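PDB 6LBK: Poly(A) RNA polymerase GLD2 from Rattus norvegicus, which adds successive AMP units from ATP to the 3' ends of selected cytoplasmic mRNAs, building poly(A) tails, and adds single nucleotides to certain microRNAs. Local coordinates for residues N101-R106 against F188-Y193; A194-R199 against P243-L248; L229-L234 against I305-A310; K250-S255 against C270-Y275. The protein carries 1 engineered substitution. All blocks are in the same frame, centred on the assembly; numbering follows the deposited sequence.

Contact 1: N101-R106 against F188-Y193; sequences NGFGAR and FLLRTY
N101 lies against one turn of helix 182-194. Its carbonyl O points at the backbone of R191 in a CA-H...O contact, 3.1 Å from R191 CA, with R191 CB alongside. The side chains of N101 and L190 run side by side in the same direction, CB of N101 3.9 Å from CB of L190 and ND2 of N101 3.7 Å from CD2 of L190. F103 crosses L190 at about a right angle, bringing its CE2 to 4.0 Å from L190 CB.

With CG of N101 between the backbone N and the carbonyl carbon (chi1 69°), OD1 turns forward along the chain and accepts from F103 N at 2.7 Å with an N-H...O angle of 159°: an Asx turn. This turn belongs to the loop leading from strand 91-96 of the nucleotidyltransferase palm to the aspartates D109 and D111, which probably bind the catalytic magnesium; the side chains of N101 and D111 are about 7 Å apart. Without the OD1 acceptor, as with an alanine here, the Asx turn is likely to open and F103 to shift off L190.

G102, in the middle of the turn, has a positive phi that would jam a CB against the preceding carbonyl. Farther out, R201 binds G102 O, K208 NZ binds F103 O, and R191 NH2 reaches back to L100 O. V204 and V230 pack around the F103 ring.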
loop_
_atom_site.group_PDB
_atom_site.type_symbol
_atom_site.label_atom_id
_atom_site.label_comp_id
_atom_site.label_asym_id
_atom_site.label_seq_id
_atom_site.Cartn_x
_atom_site.Cartn_y
_atom_site.Cartn_z
ATOM N N ASN A 101 1.991 1.971 -7.463
ATOM C CA ASN A 101 2.206 3.065 -6.515
ATOM C C ASN A 101 3.665 3.223 -6.089
ATOM O O ASN A 101 3.937 4.010 -5.185
ATOM C CB ASN A 101 1.329 2.873 -5.263
ATOM C CG ASN A 101 1.761 1.689 -4.407
ATOM O OD1 ASN A 101 2.859 1.165 -4.563
ATOM N ND2 ASN A 101 0.874 1.234 -3.543
ATOM N N GLY A 102 4.593 2.463 -6.666
ATOM C CA GLY A 102 5.996 2.548 -6.317
ATOM C C GLY A 102 6.437 1.711 -5.135
ATOM O O GLY A 102 7.642 1.627 -4.881
ATOM N N PHE A 103 5.529 1.043 -4.444
ATOM C CA PHE A 103 5.903 0.228 -3.293
ATOM C C PHE A 103 5.688 -1.263 -3.564
ATOM O O PHE A 103 5.276 -2.025 -2.681
ATOM C CB PHE A 103 5.144 0.669 -2.040
ATOM C CG PHE A 103 5.302 2.115 -1.711
ATOM C CD1 PHE A 103 6.539 2.651 -1.456
ATOM C CD2 PHE A 103 4.208 2.937 -1.629
ATOM C CE1 PHE A 103 6.679 3.999 -1.138
ATOM C CE2 PHE A 103 4.338 4.265 -1.317
ATOM C CZ PHE A 103 5.573 4.802 -1.069
ATOM N N GLY A 104 5.945 -1.688 -4.802
ATOM C CA GLY A 104 5.801 -3.084 -5.164
ATOM C C GLY A 104 7.077 -3.903 -4.996
ATOM O O GLY A 104 8.198 -3.410 -5.159
ATOM N N ALA A 105 6.869 -5.179 -4.659
ATOM C CA ALA A 105 7.895 -6.210 -4.611
ATOM C C ALA A 105 7.621 -7.244 -5.690
ATOM O O ALA A 105 6.493 -7.384 -6.165
ATOM C CB ALA A 105 7.924 -6.919 -3.253
ATOM N N ARG A 106 8.670 -7.985 -6.061
ATOM C CA ARG A 106 8.533 -9.058 -7.044
ATOM C C ARG A 106 7.326 -9.937 -6.747
ATOM O O ARG A 106 6.723 -10.502 -7.665
ATOM C CB ARG A 106 9.819 -9.904 -7.110
ATOM C CG ARG A 106 10.848 -9.292 -8.051
ATOM C CD ARG A 106 11.753 -10.267 -8.819
ATOM N NE ARG A 106 12.785 -10.966 -8.046
ATOM C CZ ARG A 106 12.813 -12.283 -7.854
ATOM N NH1 ARG A 106 11.860 -13.045 -8.385
ATOM N NH2 ARG A 106 13.798 -12.840 -7.150
ATOM N N PHE A 188 -1.516 7.193 -7.395
ATOM C CA PHE A 188 -0.581 8.181 -7.891
ATOM C C PHE A 188 -0.230 9.224 -6.846
ATOM O O PHE A 188 0.817 9.871 -6.976
ATOM C CB PHE A 188 -1.132 8.793 -9.189
ATOM C CG PHE A 188 -1.270 7.770 -10.254
ATOM C CD1 PHE A 188 -0.130 7.249 -10.865
ATOM C CD2 PHE A 188 -2.503 7.239 -10.573
ATOM C CE1 PHE A 188 -0.223 6.253 -11.800
ATOM C CE2 PHE A 188 -2.612 6.244 -11.539
ATOM C CZ PHE A 188 -1.468 5.746 -12.147
ATOM N N LEU A 189 -1.039 9.352 -5.785
ATOM C CA LEU A 189 -0.563 10.064 -4.606
ATOM C C LEU A 189 0.643 9.348 -4.034
ATOM O O LEU A 189 1.748 9.899 -3.993
ATOM C CB LEU A 189 -1.679 10.156 -3.572
ATOM C CG LEU A 189 -1.342 10.703 -2.206
ATOM C CD1 LEU A 189 -0.953 12.144 -2.374
ATOM C CD2 LEU A 189 -2.584 10.562 -1.399
ATOM N N LEU A 190 0.458 8.063 -3.720
ATOM C CA LEU A 190 1.492 7.240 -3.106
ATOM C C LEU A 190 2.708 7.132 -4.001
ATOM O O LEU A 190 3.854 7.250 -3.532
ATOM C CB LEU A 190 0.932 5.845 -2.824
ATOM C CG LEU A 190 0.479 5.550 -1.390
ATOM C CD1 LEU A 190 -0.569 6.536 -0.881
ATOM C CD2 LEU A 190 0.022 4.090 -1.280
ATOM N N ARG A 191 2.478 6.973 -5.304
ATOM C CA ARG A 191 3.589 6.906 -6.245
ATOM C C ARG A 191 4.428 8.176 -6.188
ATOM O O ARG A 191 5.662 8.112 -6.228
ATOM C CB ARG A 191 3.067 6.655 -7.671
ATOM C CG ARG A 191 4.148 6.722 -8.731
ATOM C CD ARG A 191 3.741 6.118 -10.043
ATOM N NE ARG A 191 4.838 6.176 -11.010
ATOM C CZ ARG A 191 5.699 5.188 -11.256
ATOM N NH1 ARG A 191 6.667 5.371 -12.148
ATOM N NH2 ARG A 191 5.599 4.023 -10.618
ATOM N N THR A 192 3.778 9.337 -6.039
ATOM C CA THR A 192 4.516 10.597 -5.992
ATOM C C THR A 192 5.350 10.695 -4.723
ATOM O O THR A 192 6.458 11.238 -4.747
ATOM C CB THR A 192 3.545 11.781 -6.110
ATOM O OG1 THR A 192 2.749 11.614 -7.286
ATOM C CG2 THR A 192 4.307 13.091 -6.228
ATOM N N TYR A 193 4.843 10.141 -3.622
ATOM C CA TYR A 193 5.651 10.008 -2.424
ATOM C C TYR A 193 6.770 8.998 -2.633
ATOM O O TYR A 193 7.899 9.207 -2.165
ATOM C CB TYR A 193 4.775 9.552 -1.274
ATOM C CG TYR A 193 3.916 10.595 -0.627
ATOM C CD1 TYR A 193 4.477 11.644 0.082
ATOM C CD2 TYR A 193 2.531 10.488 -0.662
ATOM C CE1 TYR A 193 3.686 12.562 0.713
ATOM C CE2 TYR A 193 1.736 11.406 -0.033
ATOM C CZ TYR A 193 2.316 12.435 0.653
ATOM O OH TYR A 193 1.514 13.349 1.274
#

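Contact 2: A194-R199 against P243-L248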
loop_
_atom_site.group_PDB
_atom_site.type_symbol
_atom_site.label_atom_id
_atom_site.label_comp_id
_atom_site.label_asym_id
_atom_site.label_seq_id
_atom_site.Cartn_x
_atom_site.Cartn_y
_atom_site.Cartn_z
ATOM N N ALA A 194 6.465 7.889 -3.332
ATOM C CA ALA A 194 7.425 6.794 -3.468
ATOM C C ALA A 194 8.708 7.257 -4.146
ATOM O O ALA A 194 9.776 6.683 -3.923
ATOM C CB ALA A 194 6.788 5.631 -4.235
ATOM N N TYR A 195 8.625 8.261 -5.003
ATOM C CA TYR A 195 9.806 8.744 -5.698
ATOM C C TYR A 195 10.183 10.167 -5.278
ATOM O O TYR A 195 11.077 10.771 -5.884
ATOM C CB TYR A 195 9.589 8.630 -7.214
ATOM C CG TYR A 195 9.470 7.188 -7.668
ATOM C CD1 TYR A 195 10.604 6.436 -7.983
ATOM C CD2 TYR A 195 8.227 6.561 -7.733
ATOM C CE1 TYR A 195 10.492 5.100 -8.378
ATOM C CE2 TYR A 195 8.104 5.236 -8.129
ATOM C CZ TYR A 195 9.232 4.507 -8.452
ATOM O OH TYR A 195 9.091 3.187 -8.842
ATOM N N LEU A 196 9.543 10.700 -4.224
ATOM C CA LEU A 196 9.869 12.045 -3.752
ATOM C C LEU A 196 11.204 12.050 -3.003
ATOM O O LEU A 196 11.880 13.085 -2.936
ATOM C CB LEU A 196 8.733 12.580 -2.867
ATOM C CG LEU A 196 8.484 14.099 -2.798
ATOM C CD1 LEU A 196 7.901 14.595 -4.121
ATOM C CD2 LEU A 196 7.579 14.497 -1.625
ATOM N N GLU A 197 11.592 10.905 -2.438
ATOM C CA GLU A 197 12.873 10.766 -1.764
ATOM C C GLU A 197 13.329 9.313 -1.775
ATOM O O GLU A 197 12.514 8.399 -1.616
ATOM C CB GLU A 197 12.771 11.274 -0.345
ATOM C CG GLU A 197 13.996 11.071 0.410
ATOM C CD GLU A 197 13.867 11.759 1.687
ATOM O OE1 GLU A 197 12.951 12.607 1.747
ATOM O OE2 GLU A 197 14.629 11.449 2.623
ATOM N N ASN A 198 14.648 9.114 -1.910
ATOM C CA ASN A 198 15.221 7.801 -2.194
ATOM C C ASN A 198 15.106 6.808 -1.045
ATOM O O ASN A 198 15.316 5.613 -1.283
ATOM C CB ASN A 198 16.691 7.929 -2.603
ATOM C CG ASN A 198 17.475 8.900 -1.722
ATOM O OD1 ASN A 198 17.240 8.995 -0.518
ATOM N ND2 ASN A 198 18.447 9.589 -2.320
ATOM N N ARG A 199 14.796 7.256 0.177
ATOM C CA ARG A 199 14.667 6.360 1.320
ATOM C C ARG A 199 13.261 5.832 1.510
ATOM O O ARG A 199 13.082 4.840 2.229
ATOM C CB ARG A 199 15.118 7.060 2.614
ATOM C CG ARG A 199 16.611 7.283 2.713
ATOM C CD ARG A 199 16.979 8.166 3.883
ATOM N NE ARG A 199 16.652 9.555 3.578
ATOM C CZ ARG A 199 16.845 10.587 4.397
ATOM N NH1 ARG A 199 17.377 10.406 5.601
ATOM N NH2 ARG A 199 16.500 11.807 4.008
ATOM N N PRO A 243 11.565 17.069 8.872
ATOM C CA PRO A 243 10.774 16.015 8.220
ATOM C C PRO A 243 11.369 15.570 6.895
ATOM O O PRO A 243 11.988 16.349 6.169
ATOM C CB PRO A 243 9.407 16.678 8.024
ATOM C CG PRO A 243 9.724 18.135 7.933
ATOM C CD PRO A 243 10.933 18.400 8.760
ATOM N N ILE A 244 11.165 14.286 6.595
ATOM C CA ILE A 244 11.597 13.683 5.336
ATOM C C ILE A 244 10.547 13.774 4.219
ATOM O O ILE A 244 10.914 13.757 3.030
ATOM C CB ILE A 244 11.982 12.207 5.598
ATOM C CG1 ILE A 244 13.322 12.095 6.294
ATOM C CG2 ILE A 244 11.941 11.342 4.342
ATOM C CD1 ILE A 244 13.675 10.668 6.623
ATOM N N LEU A 245 9.269 13.955 4.556
ATOM C CA LEU A 245 8.237 14.095 3.531
ATOM C C LEU A 245 7.292 15.223 3.939
ATOM O O LEU A 245 6.937 15.348 5.125
ATOM C CB LEU A 245 7.441 12.793 3.291
ATOM C CG LEU A 245 8.160 11.652 2.543
ATOM C CD1 LEU A 245 7.253 10.439 2.328
ATOM C CD2 LEU A 245 8.799 12.120 1.206
ATOM N N PRO A 246 6.881 16.061 2.986
ATOM C CA PRO A 246 5.898 17.098 3.291
ATOM C C PRO A 246 4.513 16.528 3.135
ATOM O O PRO A 246 4.351 15.302 3.166
ATOM C CB PRO A 246 6.189 18.163 2.238
ATOM C CG PRO A 246 6.579 17.350 1.047
ATOM C CD PRO A 246 7.317 16.134 1.581
ATOM N N SER A 247 3.509 17.387 2.989
ATOM C CA SER A 247 2.189 16.952 2.548
ATOM C C SER A 247 2.026 17.291 1.074
ATOM O O SER A 247 2.078 18.467 0.703
ATOM C CB SER A 247 1.074 17.599 3.361
ATOM O OG SER A 247 -0.186 17.262 2.795
ATOM N N LEU A 248 1.867 16.264 0.228
ATOM C CA LEU A 248 1.696 16.526 -1.201
ATOM C C LEU A 248 0.363 17.218 -1.489
ATOM O O LEU A 248 0.294 18.095 -2.356
ATOM C CB LEU A 248 1.805 15.226 -2.004
ATOM C CG LEU A 248 3.168 14.555 -2.193
ATOM C CD1 LEU A 248 2.992 13.188 -2.826
ATOM C CD2 LEU A 248 4.106 15.420 -3.020
#
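Two helix-to-helix linkers of the helical part of this Cid1-like fold meet where L196, E197 and R199 lean on residues 244-248: the first joins helix 182-194 to helix 200-213, the second helix 226-239 to helix 248-251. Their touching parts run in nearly opposite senses, 152° apart. At one end the contact is apolar. L196 extends CG anti to its N (chi1 -151°), and its CD2 meets the pyrrolidine of P246, 3.6 Å from CD. The same methyl is 3.9 Å from CD2 of L245 and equally far from CD2 of L248, whose side chain slides past L196 in the opposite direction.

At the other end I244 lies across a charged pair. E197, its chain extended, and R199, bent at chi3, form a salt bridge between OE2 of E197 and NH2 of R199, though its modelled length is too short to be taken literally. CD1 of I244 sits over one face of the R199 guanidinium, offset toward the rim and 3.7 Å above the plane, while CG2 of the same residue abuts the E197 carboxylate. R199 is further anchored by the carbonyls of N279 and S281, so the guanidinium, with I244 over one face, has carbonyl acceptors as well as the carboxylate.

Around this core, L245 packs on L234, L237 and Q238 of helix 226-239 and on V200 of helix 200-213. L248 touches L189 and T192 of helix 182-194, and S247, at the N-cap of helix 248-251, holds K250 N through OG in a weak hydrogen bond.

Contact 3: L229-L234 against I305-A310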
loop_
_atom_site.group_PDB
_atom_site.type_symbol
_atom_site.label_atom_id
_atom_site.label_comp_id
_atom_site.label_asym_id
_atom_site.label_seq_id
_atom_site.Cartn_x
_atom_site.Cartn_y
_atom_site.Cartn_z
ATOM N N LEU A 229 -0.134 0.347 6.530
ATOM C CA LEU A 229 1.294 0.430 6.824
ATOM C C LEU A 229 1.959 1.535 6.025
ATOM O O LEU A 229 2.767 2.291 6.562
ATOM C CB LEU A 229 1.983 -0.895 6.529
ATOM C CG LEU A 229 2.144 -1.946 7.596
ATOM C CD1 LEU A 229 2.810 -3.080 6.907
ATOM C CD2 LEU A 229 3.017 -1.419 8.726
ATOM N N VAL A 230 1.730 1.557 4.712
ATOM C CA VAL A 230 2.317 2.580 3.851
ATOM C C VAL A 230 1.971 3.948 4.368
ATOM O O VAL A 230 2.809 4.848 4.381
ATOM C CB VAL A 230 1.857 2.409 2.383
ATOM C CG1 VAL A 230 2.418 3.530 1.542
ATOM C CG2 VAL A 230 2.342 1.080 1.829
ATOM N N LEU A 231 0.732 4.141 4.777
ATOM C CA LEU A 231 0.335 5.436 5.316
ATOM C C LEU A 231 1.020 5.691 6.642
ATOM O O LEU A 231 1.296 6.839 6.974
ATOM C CB LEU A 231 -1.196 5.507 5.466
ATOM C CG LEU A 231 -2.098 5.517 4.211
ATOM C CD1 LEU A 231 -3.591 5.650 4.561
ATOM C CD2 LEU A 231 -1.718 6.593 3.209
ATOM N N MET A 232 1.344 4.634 7.394
ATOM C CA MET A 232 1.990 4.817 8.688
ATOM C C MET A 232 3.472 5.163 8.527
ATOM O O MET A 232 3.996 6.035 9.234
ATOM C CB MET A 232 1.819 3.561 9.520
ATOM C CG MET A 232 0.441 3.401 10.146
ATOM S SD MET A 232 0.175 1.684 10.700
ATOM C CE MET A 232 1.424 1.465 11.947
ATOM N N VAL A 233 4.158 4.466 7.613
ATOM C CA VAL A 233 5.520 4.840 7.230
ATOM C C VAL A 233 5.550 6.285 6.755
ATOM O O VAL A 233 6.387 7.070 7.201
ATOM C CB VAL A 233 6.066 3.892 6.148
ATOM C CG1 VAL A 233 7.464 4.274 5.769
ATOM C CG2 VAL A 233 6.042 2.471 6.598
ATOM N N LEU A 234 4.668 6.647 5.803
ATOM C CA LEU A 234 4.657 8.024 5.297
ATOM C C LEU A 234 4.359 9.029 6.411
ATOM O O LEU A 234 4.964 10.104 6.454
ATOM C CB LEU A 234 3.657 8.193 4.140
ATOM C CG LEU A 234 3.760 7.409 2.815
ATOM C CD1 LEU A 234 2.743 7.926 1.844
ATOM C CD2 LEU A 234 5.146 7.510 2.168
ATOM N N ILE A 305 -4.071 9.030 12.156
ATOM C CA ILE A 305 -2.955 9.374 11.284
ATOM C C ILE A 305 -3.480 9.961 9.978
ATOM O O ILE A 305 -4.211 9.289 9.234
ATOM C CB ILE A 305 -2.099 8.131 11.023
ATOM C CG1 ILE A 305 -1.197 7.866 12.242
ATOM C CG2 ILE A 305 -1.351 8.232 9.677
ATOM C CD1 ILE A 305 -0.905 6.396 12.446
ATOM N N SER A 306 -3.112 11.212 9.687
ATOM C CA SER A 306 -3.593 11.908 8.500
ATOM C C SER A 306 -2.383 12.259 7.632
ATOM O O SER A 306 -1.678 13.242 7.907
ATOM C CB SER A 306 -4.381 13.139 8.872
ATOM O OG SER A 306 -4.627 13.909 7.715
ATOM N N VAL A 307 -2.116 11.417 6.619
ATOM C CA VAL A 307 -1.126 11.769 5.604
ATOM C C VAL A 307 -1.585 12.996 4.814
ATOM O O VAL A 307 -0.755 13.780 4.335
ATOM C CB VAL A 307 -0.835 10.567 4.683
ATOM C CG1 VAL A 307 -0.078 11.012 3.431
ATOM C CG2 VAL A 307 -0.026 9.468 5.426
ATOM N N ARG A 308 -2.902 13.180 4.641
ATOM C CA ARG A 308 -3.369 14.373 3.941
ATOM C C ARG A 308 -2.945 15.632 4.683
ATOM O O ARG A 308 -2.590 16.641 4.061
ATOM C CB ARG A 308 -4.893 14.348 3.766
ATOM C CG ARG A 308 -5.467 15.592 3.062
ATOM C CD ARG A 308 -6.996 15.583 2.962
ATOM N NE ARG A 308 -7.573 16.655 3.771
ATOM C CZ ARG A 308 -7.652 17.935 3.393
ATOM N NH1 ARG A 308 -8.190 18.841 4.201
ATOM N NH2 ARG A 308 -7.191 18.312 2.206
ATOM N N GLU A 309 -2.955 15.593 6.011
ATOM C CA GLU A 309 -2.566 16.767 6.779
ATOM C C GLU A 309 -1.092 16.759 7.155
ATOM O O GLU A 309 -0.586 17.794 7.596
ATOM C CB GLU A 309 -3.409 16.846 8.048
ATOM C CG GLU A 309 -4.839 17.203 7.783
ATOM C CD GLU A 309 -5.690 17.054 9.012
ATOM O OE1 GLU A 309 -5.510 17.833 9.970
ATOM O OE2 GLU A 309 -6.512 16.114 9.035
ATOM N N ALA A 310 -0.393 15.644 6.905
ATOM C CA ALA A 310 0.979 15.410 7.366
ATOM C C ALA A 310 1.067 15.577 8.887
ATOM O O ALA A 310 2.048 16.096 9.434
ATOM C CB ALA A 310 1.978 16.317 6.647
#
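S306 OG is gripped twice, by the backbone N of E309 at 2.9 Å with an N-H...O angle of 145°, and by the carboxylate of E329; this fixes the turn from which I305 and V307 reach helix 226-239. The bond from E309 N, three residues on, makes an ST motif, set in the reversal between antiparallel strands 303-306 and 311-314. This small sheet belongs to the PAP-associated region, and the contact seats its turn on a helix of the same helical part of the enzyme. S306 faces away from that helix while I305 and V307 face it.

V307 carries most of the contact with the helix. Its CG2, placed beside its own N by a chi1 of 166°, comes to 3.3 Å from the carbonyl O of L231 and 4.0 Å from CD2 of that leucine, whose side chain it crosses at about a right angle. The same methyl lies 4.1 Å from CB of L234, three residues farther along the helix, so it fits between two residues of a single face. Y193 of helix 182-194 packs on V307 as well, and the V307 carbonyl takes a bond from NE2 of Q238.

V328, on the adjacent strand 328-329, touches both L231 and I305. M232 directs its CB away from the strand, yet I305 bridges the difference: its CD1 stops 4.0 Å from M232 CG.

Contact 4: K250-S255 against C270-Y275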
loop_
_atom_site.group_PDB
_atom_site.type_symbol
_atom_site.label_atom_id
_atom_site.label_comp_id
_atom_site.label_asym_id
_atom_site.label_seq_id
_atom_site.Cartn_x
_atom_site.Cartn_y
_atom_site.Cartn_z
ATOM N N LYS A 250 -1.484 19.207 0.459
ATOM C CA LYS A 250 -1.493 20.601 0.882
ATOM C C LYS A 250 -0.663 21.488 -0.044
ATOM O O LYS A 250 -1.080 22.611 -0.356
ATOM C CB LYS A 250 -1.010 20.709 2.326
ATOM C CG LYS A 250 -1.991 20.154 3.343
ATOM C CD LYS A 250 -1.425 20.279 4.743
ATOM C CE LYS A 250 -2.499 20.117 5.801
ATOM N NZ LYS A 250 -1.905 20.207 7.170
ATOM N N ILE A 251 0.508 21.016 -0.490
ATOM C CA ILE A 251 1.409 21.867 -1.269
ATOM C C ILE A 251 0.995 21.913 -2.741
ATOM O O ILE A 251 1.141 22.951 -3.393
ATOM C CB ILE A 251 2.876 21.409 -1.107
ATOM C CG1 ILE A 251 3.319 21.511 0.356
ATOM C CG2 ILE A 251 3.808 22.220 -2.001
ATOM C CD1 ILE A 251 4.682 20.912 0.633
ATOM N N TYR A 252 0.510 20.798 -3.304
ATOM C CA TYR A 252 0.089 20.731 -4.710
ATOM C C TYR A 252 -1.298 20.097 -4.825
ATOM O O TYR A 252 -1.435 19.012 -5.399
ATOM C CB TYR A 252 1.078 19.933 -5.569
ATOM C CG TYR A 252 2.557 20.156 -5.313
ATOM C CD1 TYR A 252 3.227 19.406 -4.352
ATOM C CD2 TYR A 252 3.292 21.074 -6.053
ATOM C CE1 TYR A 252 4.582 19.583 -4.105
ATOM C CE2 TYR A 252 4.658 21.256 -5.811
ATOM C CZ TYR A 252 5.293 20.506 -4.832
ATOM O OH TYR A 252 6.636 20.655 -4.560
ATOM N N PRO A 253 -2.360 20.753 -4.325
ATOM C CA PRO A 253 -3.703 20.139 -4.443
ATOM C C PRO A 253 -4.170 20.018 -5.884
ATOM O O PRO A 253 -4.993 19.150 -6.187
ATOM C CB PRO A 253 -4.612 21.091 -3.640
ATOM C CG PRO A 253 -3.711 22.168 -3.068
ATOM C CD PRO A 253 -2.447 22.159 -3.878
ATOM N N GLU A 254 -3.636 20.859 -6.769
ATOM C CA GLU A 254 -3.948 20.838 -8.195
ATOM C C GLU A 254 -3.587 19.513 -8.854
ATOM O O GLU A 254 -4.253 19.097 -9.810
ATOM C CB GLU A 254 -3.196 21.983 -8.860
ATOM C CG GLU A 254 -1.719 21.936 -8.490
ATOM C CD GLU A 254 -1.074 23.299 -8.489
ATOM O OE1 GLU A 254 -1.723 24.273 -8.946
ATOM O OE2 GLU A 254 0.063 23.396 -7.981
ATOM N N SER A 255 -2.557 18.830 -8.357
ATOM C CA SER A 255 -2.088 17.596 -8.966
ATOM C C SER A 255 -2.792 16.375 -8.382
ATOM O O SER A 255 -2.709 15.296 -8.972
ATOM C CB SER A 255 -0.558 17.473 -8.824
ATOM O OG SER A 255 0.125 18.605 -9.376
ATOM N N CYS A 270 4.652 13.284 -12.632
ATOM C CA CYS A 270 5.504 14.000 -13.579
ATOM C C CYS A 270 5.597 15.483 -13.251
ATOM O O CYS A 270 6.573 16.134 -13.639
ATOM C CB CYS A 270 4.987 13.854 -15.017
ATOM S SG CYS A 270 4.926 12.187 -15.727
ATOM N N ASN A 271 4.617 16.027 -12.533
ATOM C CA ASN A 271 4.576 17.448 -12.219
ATOM C C ASN A 271 5.329 17.792 -10.937
ATOM O O ASN A 271 6.013 18.818 -10.884
ATOM C CB ASN A 271 3.119 17.907 -12.081
ATOM C CG ASN A 271 2.272 17.592 -13.314
ATOM O OD1 ASN A 271 1.163 17.064 -13.193
ATOM N ND2 ASN A 271 2.785 17.924 -14.497
ATOM N N VAL A 272 5.227 16.955 -9.910
ATOM C CA VAL A 272 5.697 17.321 -8.569
ATOM C C VAL A 272 7.214 17.149 -8.492
ATOM O O VAL A 272 7.727 16.076 -8.847
ATOM C CB VAL A 272 4.988 16.480 -7.512
ATOM C CG1 VAL A 272 5.616 16.691 -6.138
ATOM C CG2 VAL A 272 3.501 16.804 -7.492
ATOM N N PRO A 273 7.948 18.156 -8.021
ATOM C CA PRO A 273 9.419 18.063 -7.933
ATOM C C PRO A 273 9.867 17.269 -6.716
ATOM O O PRO A 273 9.076 17.049 -5.787
ATOM C CB PRO A 273 9.846 19.533 -7.832
ATOM C CG PRO A 273 8.687 20.202 -7.173
ATOM C CD PRO A 273 7.451 19.492 -7.653
ATOM N N PRO A 274 11.133 16.837 -6.671
ATOM C CA PRO A 274 11.613 16.046 -5.529
ATOM C C PRO A 274 11.761 16.887 -4.274
ATOM O O PRO A 274 11.882 18.114 -4.322
ATOM C CB PRO A 274 12.985 15.534 -5.989
ATOM C CG PRO A 274 13.018 15.738 -7.440
ATOM C CD PRO A 274 12.176 16.953 -7.698
ATOM N N TYR A 275 11.773 16.189 -3.136
ATOM C CA TYR A 275 11.834 16.815 -1.823
ATOM C C TYR A 275 13.244 16.671 -1.262
ATOM O O TYR A 275 13.770 15.558 -1.161
ATOM C CB TYR A 275 10.817 16.192 -0.866
ATOM C CG TYR A 275 10.577 17.006 0.391
ATOM C CD1 TYR A 275 9.913 18.227 0.331
ATOM C CD2 TYR A 275 11.002 16.549 1.639
ATOM C CE1 TYR A 275 9.683 18.982 1.472
ATOM C CE2 TYR A 275 10.778 17.300 2.796
ATOM C CZ TYR A 275 10.117 18.520 2.704
ATOM O OH TYR A 275 9.886 19.282 3.836
#
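The ring of Y252 is clasped between V272 from across the contact and I251 from its own segment. V272 lies over one face: its CG2 is 4.0 Å above the plane, offset toward the rim, and its CG1 makes an off-centre CH-pi contact, 4.2 Å from the ring centroid and 29° off the normal. CG2 of I251 covers the opposite face. The tyrosine and valine side chains cross obliquely, and the closest approach between them is CE1 of Y252 to CG1 of V272 at 3.7 Å.

Y252 and P273 point toward each other from opposite directions, and the proline meets the phenol end. Its CD is 3.7 Å from CZ of Y252, and its CG is 3.4 Å from the hydroxyl oxygen. CG of Y252 stands beside the backbone N (chi1 -41°), which swings the ring off the end of helix 248-251 and over the valine. Beyond the ring, S255 and N271 touch lightly through OG of S255 and CB of N271, 4.1 Å apart.

The contact joins the break between helices 248-251 and 253-256 to the chain leaving helix 268-271, at the protein surface. Behind it, V272 packs on L196, and Y275 shares a backbone hydrogen bond with L196. A serine in place of Y252 would probably leave the methyls of V272 and the CG and CD of P273 without their aromatic partner, opening a gap between the segments. Carbon-to-ring packing carries this contact, so its hold comes from shape and burial of methyl and methylene groups rather than from directed polar bonds.

Overall arrangement
From the N terminus, contact 1 comes first, bringing the loop after strand 91-96 of the palm back to helix 182-194 across 81 residues. The chain then runs directly from that helix into 194-199, where contact 2 opens; it closes at 243-248 after two helices. Contact 3 starts from 229-234, inside that span, and ends at 305-310, so contacts 2 and 3 cross. Contact 4, a short closure between 250-255 and 270-275, falls wholly within the span of contact 3. Direct touches connect them: Y193 OH to L248 N, S247 OG to R308 O, L196 O to Y275 N, and E309 O to K250 NZ. Together they tie palm, helical part and PAP-associated strands.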